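Local coordinates for protein mevalonate kinase, putative (Leishmania major, PDB 2HFS) that probably catalyses the ATP-dependent phosphorylation of (R)-mevalonate to (R)-5-phosphomevalonate, an early step of isoprenoid biosynthesis, as a member of the GHMP kinase family, at residues P53-P56 / G57-D61; R64-I67 / P68-A72; Q83-L86 / D87-V91. All blocks are in the same frame, centred on the assembly; numbering follows the deposited sequence.

Contact 1. Residues P53-P56 / G57-D61; sequences PGVP and GLQVD
At the bend that carries the chain from strand 36-52 into strand 58-62, Val55 and Pro56 meet Gln59, which folds its side chain back over the turn it has just left. The link is mostly made by one water. That water is hydrogen-bonded to Val55 O at 2.8 Å and to Gly57 O, also at 2.8 Å, and accepts from Gln59 NE2 at 3.1 Å. With further acceptors in reach, its two protons may not both be committed to this pair of carbonyls. The backbone of Pro56 runs past the same site, with Pro56 O 3.2 Å from Gln59 NE2.

Gln59 owes this reach to a chain bent at its middle (chi2 -48°), which turns the amide back toward the loop. Direct side-chain contact is slight: Val55 CG1, placed anti to the backbone N (chi1 -173°), lies 4.1 Å from the amide nitrogen Gln59 NE2, and the two side chains cross at about a right angle. Gly57, the residue between Pro56 and the strand, takes a positive phi of 76°, a conformation that favours glycine.

Beyond the turn, Gly57 and Gln59 both bond through their backbones to Leu98, and Gln59 also to Met100, so the strand enters parallel pairing with strand 97-103. On the loop side, Gly54 N is held by Asp96 OD1. Leu58 directs its side chain away from the turn, onto His82 of helix 70-88.

The chemistry is that of a surface turn: a water links the side-chain amide to two backbone carbonyls with little apolar burial, which suggests that the bend is shaped more by polar bonds and by glycine than by a hydrophobic core.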
loop_
_atom_site.group_PDB
_atom_site.type_symbol
_atom_site.label_atom_id
_atom_site.label_comp_id
_atom_site.label_asym_id
_atom_site.label_seq_id
_atom_site.Cartn_x
_atom_site.Cartn_y
_atom_site.Cartn_z
ATOM N N PRO A 53 -22.371 -17.482 18.592
ATOM C CA PRO A 53 -23.210 -18.683 18.610
ATOM C C PRO A 53 -24.642 -18.338 18.257
ATOM O O PRO A 53 -25.147 -17.306 18.695
ATOM C CB PRO A 53 -23.105 -19.159 20.053
ATOM C CG PRO A 53 -21.860 -18.602 20.518
ATOM C CD PRO A 53 -21.783 -17.218 19.917
ATOM N N GLY A 54 -25.259 -19.163 17.410
ATOM C CA GLY A 54 -26.651 -18.989 17.018
ATOM C C GLY A 54 -26.935 -17.925 15.975
ATOM O O GLY A 54 -28.049 -17.856 15.458
ATOM N N VAL A 55 -25.950 -17.068 15.691
ATOM C CA VAL A 55 -26.142 -15.971 14.751
ATOM C C VAL A 55 -25.244 -16.225 13.552
ATOM O O VAL A 55 -24.026 -16.201 13.687
ATOM C CB VAL A 55 -25.820 -14.583 15.387
ATOM C CG1 VAL A 55 -26.186 -13.460 14.428
ATOM C CG2 VAL A 55 -26.512 -14.421 16.735
ATOM N N PRO A 56 -25.845 -16.523 12.399
ATOM C CA PRO A 56 -25.103 -16.910 11.196
ATOM C C PRO A 56 -24.334 -15.740 10.586
ATOM O O PRO A 56 -24.673 -14.560 10.839
ATOM C CB PRO A 56 -26.208 -17.337 10.221
ATOM C CG PRO A 56 -27.452 -17.500 11.058
ATOM C CD PRO A 56 -27.306 -16.522 12.176
ATOM N N GLY A 57 -23.321 -16.069 9.786
ATOM C CA GLY A 57 -22.556 -15.081 9.036
ATOM C C GLY A 57 -21.534 -14.260 9.813
ATOM O O GLY A 57 -21.200 -14.543 10.972
ATOM N N LEU A 58 -21.040 -13.226 9.142
ATOM C CA LEU A 58 -19.949 -12.401 9.644
ATOM C C LEU A 58 -20.478 -11.011 9.970
ATOM O O LEU A 58 -20.907 -10.265 9.083
ATOM C CB LEU A 58 -18.818 -12.323 8.595
ATOM C CG LEU A 58 -17.557 -11.519 8.923
ATOM C CD1 LEU A 58 -16.787 -12.203 10.058
ATOM C CD2 LEU A 58 -16.680 -11.341 7.681
ATOM N N GLN A 59 -20.434 -10.662 11.248
ATOM C CA GLN A 59 -20.880 -9.338 11.685
ATOM C C GLN A 59 -19.682 -8.395 11.735
ATOM O O GLN A 59 -18.750 -8.650 12.487
ATOM C CB GLN A 59 -21.518 -9.412 13.072
ATOM C CG GLN A 59 -22.648 -10.442 13.222
ATOM C CD GLN A 59 -23.682 -10.383 12.105
ATOM O OE1 GLN A 59 -24.159 -9.299 11.743
ATOM N NE2 GLN A 59 -24.026 -11.546 11.554
ATOM N N VAL A 60 -19.701 -7.327 10.940
ATOM C CA VAL A 60 -18.526 -6.448 10.851
ATOM C C VAL A 60 -18.708 -5.178 11.637
ATOM O O VAL A 60 -19.669 -4.414 11.419
ATOM C CB VAL A 60 -18.123 -6.083 9.399
ATOM C CG1 VAL A 60 -16.900 -5.126 9.381
ATOM C CG2 VAL A 60 -17.811 -7.314 8.589
ATOM N N ASP A 61 -17.747 -4.946 12.525
ATOM C CA ASP A 61 -17.693 -3.745 13.348
ATOM C C ASP A 61 -16.411 -3.019 12.959
ATOM O O ASP A 61 -15.341 -3.236 13.530
ATOM C CB ASP A 61 -17.754 -4.136 14.824
ATOM C CG ASP A 61 -17.710 -2.947 15.769
ATOM O OD1 ASP A 61 -17.931 -1.765 15.355
ATOM O OD2 ASP A 61 -17.474 -3.142 16.990
HETATM O O HOH W 1 -22.727 -13.819 13.158
#

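Contact 2. Residues R64-I67 / P68-A72; sequences RPAI and PGYIA
Ile67 and Tyr70 close a type II beta turn that feeds the chain into helix 70-88, with Gly69 as the N-cap residue. Tyr70 N bonds to Ile67 O at 3.2 Å, nearly straight (161°). The same carbonyl oxygen also accepts a hydrogen bond from a water, and this water accepts in turn from Ile71 N, so a backbone N-H of the first helical turn is served by solvent.

The tight part is apolar. Ile67 CG1 sits between its own backbone N and carbonyl carbon (chi1 56°), and from there it reaches Tyr70 CB at 3.7 Å. Ala66 CB fills the angle between two helix residues, 3.7 Å from Ile71 CG1 and 3.9 Å from Tyr70 CD2. Outside the turn, Phe318 and Trp320 cover Ile67, while Pro108 touches Ala66 and Tyr70; Pro108 lies in the loop that in GHMP kinases carries a glycine-rich phosphate-binding motif.

Looser is the side where Arg64 passes obliquely, its NH2 no nearer than 4.0 Å to Ile71 CG1 and beside the edge of the Tyr70 ring. A salt bridge to Asp62 takes that NH2. A second water bridges the two polar ends, lying in the planes of both the guanidinium and the phenol ring, 2.9 Å from Arg64 NH1 and 2.8 Å from Tyr70 OH.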
loop_
_atom_site.group_PDB
_atom_site.type_symbol
_atom_site.label_atom_id
_atom_site.label_comp_id
_atom_site.label_asym_id
_atom_site.label_seq_id
_atom_site.Cartn_x
_atom_site.Cartn_y
_atom_site.Cartn_z
ATOM N N ARG A 64 -11.871 1.290 11.882
ATOM C CA ARG A 64 -10.690 1.946 11.312
ATOM C C ARG A 64 -10.874 3.465 11.172
ATOM O O ARG A 64 -11.988 3.935 10.880
ATOM C CB ARG A 64 -10.361 1.340 9.937
ATOM C CG ARG A 64 -10.098 -0.125 9.952
ATOM C CD ARG A 64 -9.918 -0.694 8.570
ATOM N NE ARG A 64 -11.144 -0.698 7.783
ATOM C CZ ARG A 64 -11.174 -0.796 6.465
ATOM N NH1 ARG A 64 -10.027 -0.888 5.789
ATOM N NH2 ARG A 64 -12.345 -0.821 5.819
ATOM N N PRO A 65 -9.802 4.232 11.388
ATOM C CA PRO A 65 -9.847 5.664 11.224
ATOM C C PRO A 65 -9.773 6.086 9.755
ATOM O O PRO A 65 -8.903 6.869 9.371
ATOM C CB PRO A 65 -8.609 6.149 12.002
ATOM C CG PRO A 65 -7.627 5.037 11.903
ATOM C CD PRO A 65 -8.476 3.771 11.857
ATOM N N ALA A 66 -10.693 5.566 8.957
ATOM C CA ALA A 66 -10.734 5.858 7.539
ATOM C C ALA A 66 -11.149 7.307 7.274
ATOM O O ALA A 66 -11.844 7.925 8.086
ATOM C CB ALA A 66 -11.665 4.880 6.835
ATOM N N ILE A 67 -10.681 7.863 6.158
ATOM C CA ILE A 67 -11.139 9.206 5.747
ATOM C C ILE A 67 -12.661 9.196 5.555
ATOM O O ILE A 67 -13.240 8.126 5.339
ATOM C CB ILE A 67 -10.423 9.663 4.440
ATOM C CG1 ILE A 67 -10.632 8.653 3.307
ATOM C CG2 ILE A 67 -8.951 9.872 4.702
ATOM C CD1 ILE A 67 -10.473 9.257 1.942
ATOM N N PRO A 68 -13.307 10.365 5.608
ATOM C CA PRO A 68 -14.766 10.426 5.504
ATOM C C PRO A 68 -15.323 9.788 4.243
ATOM O O PRO A 68 -14.872 10.096 3.129
ATOM C CB PRO A 68 -15.058 11.927 5.512
ATOM C CG PRO A 68 -13.914 12.524 6.247
ATOM C CD PRO A 68 -12.721 11.706 5.798
ATOM N N GLY A 69 -16.300 8.896 4.434
ATOM C CA GLY A 69 -16.985 8.208 3.332
ATOM C C GLY A 69 -16.332 6.949 2.784
ATOM O O GLY A 69 -16.976 6.189 2.038
ATOM N N TYR A 70 -15.061 6.733 3.128
ATOM C CA TYR A 70 -14.299 5.614 2.585
ATOM C C TYR A 70 -14.931 4.274 2.950
ATOM O O TYR A 70 -15.102 3.422 2.087
ATOM C CB TYR A 70 -12.825 5.637 3.013
ATOM C CG TYR A 70 -12.063 4.386 2.558
ATOM C CD1 TYR A 70 -11.327 4.392 1.382
ATOM C CD2 TYR A 70 -12.104 3.196 3.307
ATOM C CE1 TYR A 70 -10.646 3.253 0.943
ATOM C CE2 TYR A 70 -11.423 2.032 2.865
ATOM C CZ TYR A 70 -10.688 2.091 1.689
ATOM O OH TYR A 70 -9.987 0.999 1.230
ATOM N N ILE A 71 -15.251 4.082 4.224
ATOM C CA ILE A 71 -15.768 2.779 4.642
ATOM C C ILE A 71 -17.121 2.485 3.982
ATOM O O ILE A 71 -17.353 1.372 3.516
ATOM C CB ILE A 71 -15.817 2.638 6.176
ATOM C CG1 ILE A 71 -14.390 2.452 6.732
ATOM C CG2 ILE A 71 -16.730 1.459 6.578
ATOM C CD1 ILE A 71 -14.310 2.445 8.232
ATOM N N ALA A 72 -17.994 3.492 3.910
ATOM C CA ALA A 72 -19.316 3.318 3.280
ATOM C C ALA A 72 -19.172 2.958 1.810
ATOM O O ALA A 72 -19.836 2.063 1.322
ATOM C CB ALA A 72 -20.179 4.584 3.442
HETATM O O HOH W 2 -10.371 -1.227 2.913
HETATM O O HOH W 3 -14.807 5.887 6.419
#

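Contact 3. Residues Q83-L86 / D87-V91; sequences QLVL and DHLKV
Gln83 and Asp87, one turn apart near the end of helix 70-88, are joined twice. The backbone Asp87 N gives a nearly straight bond (171°) to Gln83 O, and on the outer surface Gln83 NE2 donates to Asp87 OD1 at 3.0 Å. Asp87 OD1 lies close to the plane of the Gln83 amide, while NE2 meets it from above the carboxylate plane, with the two flat groups turned 43° apart. Gln83 can do this because its chain, leaving the backbone anti to N, bends at chi2 (59°) and swings the amide along the helix toward the aspartate.

Next along the helix, His88 N bonds to Leu84 O and Leu89 N to Val85 O, both at 2.9 Å. The helix then ends in a Schellman motif. Lys90 adopts positive phi, Lys90 N returns to Asp87 O at 3.1 Å, and Val91 N reaches further back to Leu86 O at 2.9 Å.

Packing completes the cap. Val91 CG1 folds onto Leu86 CD2 at 3.7 Å, the apolar contact that commonly accompanies this motif, and the two side chains cross at a slant. Val85 and Leu89 point the same way and lie side by side, with Val85 CG1 3.9 Å from Leu89 CD1. Helix 114-130 receives this apolar face: Phe122 touches Leu86, Leu126 touches Val85 and Tyr130 touches Val91. Ser142 of helix 136-146 lies against Val85, His88 and Leu89.

Polar bonds and apolar contacts thus serve different parts of the helix end: the exposed amide-carboxylate pair ties one turn at the surface, whereas the last-turn carbonyls of Leu86 and Asp87 accept from Val91 N and Lys90 N of the reversing chain as the buried Leu86 and Val91 close together.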
loop_
_atom_site.group_PDB
_atom_site.type_symbol
_atom_site.label_atom_id
_atom_site.label_comp_id
_atom_site.label_asym_id
_atom_site.label_seq_id
_atom_site.Cartn_x
_atom_site.Cartn_y
_atom_site.Cartn_z
ATOM N N GLN A 83 -15.836 -12.718 1.991
ATOM C CA GLN A 83 -16.433 -13.994 1.642
ATOM C C GLN A 83 -15.447 -14.836 0.835
ATOM O O GLN A 83 -15.369 -16.049 1.012
ATOM C CB GLN A 83 -17.778 -13.822 0.919
ATOM C CG GLN A 83 -18.553 -15.138 0.780
ATOM C CD GLN A 83 -18.849 -15.769 2.133
ATOM O OE1 GLN A 83 -19.473 -15.143 2.984
ATOM N NE2 GLN A 83 -18.394 -17.001 2.333
ATOM N N LEU A 84 -14.675 -14.180 -0.024
ATOM C CA LEU A 84 -13.625 -14.856 -0.795
ATOM C C LEU A 84 -12.612 -15.549 0.104
ATOM O O LEU A 84 -12.191 -16.688 -0.157
ATOM C CB LEU A 84 -12.922 -13.845 -1.683
ATOM C CG LEU A 84 -13.706 -13.644 -2.992
ATOM C CD1 LEU A 84 -13.139 -12.508 -3.786
ATOM C CD2 LEU A 84 -13.690 -14.939 -3.803
ATOM N N VAL A 85 -12.221 -14.844 1.168
ATOM C CA VAL A 85 -11.271 -15.374 2.149
ATOM C C VAL A 85 -11.890 -16.532 2.943
ATOM O O VAL A 85 -11.256 -17.573 3.128
ATOM C CB VAL A 85 -10.765 -14.262 3.092
ATOM C CG1 VAL A 85 -9.871 -14.840 4.234
ATOM C CG2 VAL A 85 -10.018 -13.190 2.282
ATOM N N LEU A 86 -13.122 -16.352 3.415
ATOM C CA LEU A 86 -13.798 -17.431 4.132
ATOM C C LEU A 86 -13.874 -18.698 3.279
ATOM O O LEU A 86 -13.518 -19.784 3.754
ATOM C CB LEU A 86 -15.201 -17.007 4.575
ATOM C CG LEU A 86 -15.213 -15.933 5.661
ATOM C CD1 LEU A 86 -16.627 -15.361 5.905
ATOM C CD2 LEU A 86 -14.669 -16.494 6.928
ATOM N N ASP A 87 -14.326 -18.549 2.036
ATOM C CA ASP A 87 -14.417 -19.689 1.094
ATOM C C ASP A 87 -13.048 -20.329 0.855
ATOM O O ASP A 87 -12.922 -21.551 0.854
ATOM C CB ASP A 87 -15.041 -19.260 -0.235
ATOM C CG ASP A 87 -16.500 -18.829 -0.095
ATOM O OD1 ASP A 87 -17.188 -19.311 0.830
ATOM O OD2 ASP A 87 -17.032 -18.001 -0.864
ATOM N N HIS A 88 -12.025 -19.499 0.666
ATOM C CA HIS A 88 -10.665 -19.979 0.436
ATOM C C HIS A 88 -10.148 -20.781 1.617
ATOM O O HIS A 88 -9.462 -21.783 1.444
ATOM C CB HIS A 88 -9.725 -18.803 0.158
ATOM C CG HIS A 88 -8.288 -19.196 0.014
ATOM N ND1 HIS A 88 -7.795 -19.833 -1.106
ATOM C CD2 HIS A 88 -7.235 -19.034 0.850
ATOM C CE1 HIS A 88 -6.498 -20.040 -0.954
ATOM N NE2 HIS A 88 -6.138 -19.578 0.229
ATOM N N LEU A 89 -10.498 -20.338 2.817
ATOM C CA LEU A 89 -10.044 -20.994 4.042
ATOM C C LEU A 89 -10.990 -22.090 4.533
ATOM O O LEU A 89 -10.775 -22.676 5.605
ATOM C CB LEU A 89 -9.793 -19.934 5.116
ATOM C CG LEU A 89 -8.610 -19.046 4.711
ATOM C CD1 LEU A 89 -8.305 -18.008 5.766
ATOM C CD2 LEU A 89 -7.373 -19.911 4.417
ATOM N N LYS A 90 -12.028 -22.347 3.737
ATOM C CA LYS A 90 -13.015 -23.374 4.017
ATOM C C LYS A 90 -13.715 -23.134 5.362
ATOM O O LYS A 90 -13.897 -24.046 6.161
ATOM C CB LYS A 90 -12.372 -24.770 3.932
ATOM C CG LYS A 90 -11.721 -25.050 2.571
ATOM C CD LYS A 90 -12.717 -25.598 1.572
ATOM C CE LYS A 90 -12.415 -25.124 0.153
ATOM N NZ LYS A 90 -13.372 -25.711 -0.835
ATOM N N VAL A 91 -14.090 -21.885 5.598
ATOM C CA VAL A 91 -14.783 -21.504 6.810
ATOM C C VAL A 91 -16.263 -21.305 6.458
ATOM O O VAL A 91 -16.592 -20.633 5.473
ATOM C CB VAL A 91 -14.167 -20.231 7.418
ATOM C CG1 VAL A 91 -14.923 -19.816 8.636
ATOM C CG2 VAL A 91 -12.686 -20.457 7.728
#

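How the contacts relate
The three contacts follow one another along a beta-alpha-beta unit of strand 58-62, helix 70-88 and strand 97-103. Contact 1 leads into the first strand, contact 2 joins that strand to the helix, and contact 3 ends the helix before the return to strand 97-103. Contacts 2 and 3 lie toward opposite ends of one helix, with centres about 25 Å apart and nearest atoms about 13 Å apart. Running back along the strand, the helix brings contact 3 near contact 1: centres about 15 Å, nearest atoms about 4 Å, without touching. Contact 2 borders, through Pro108, the loop probably involved in nucleotide phosphate binding, as in other GHMP kinases.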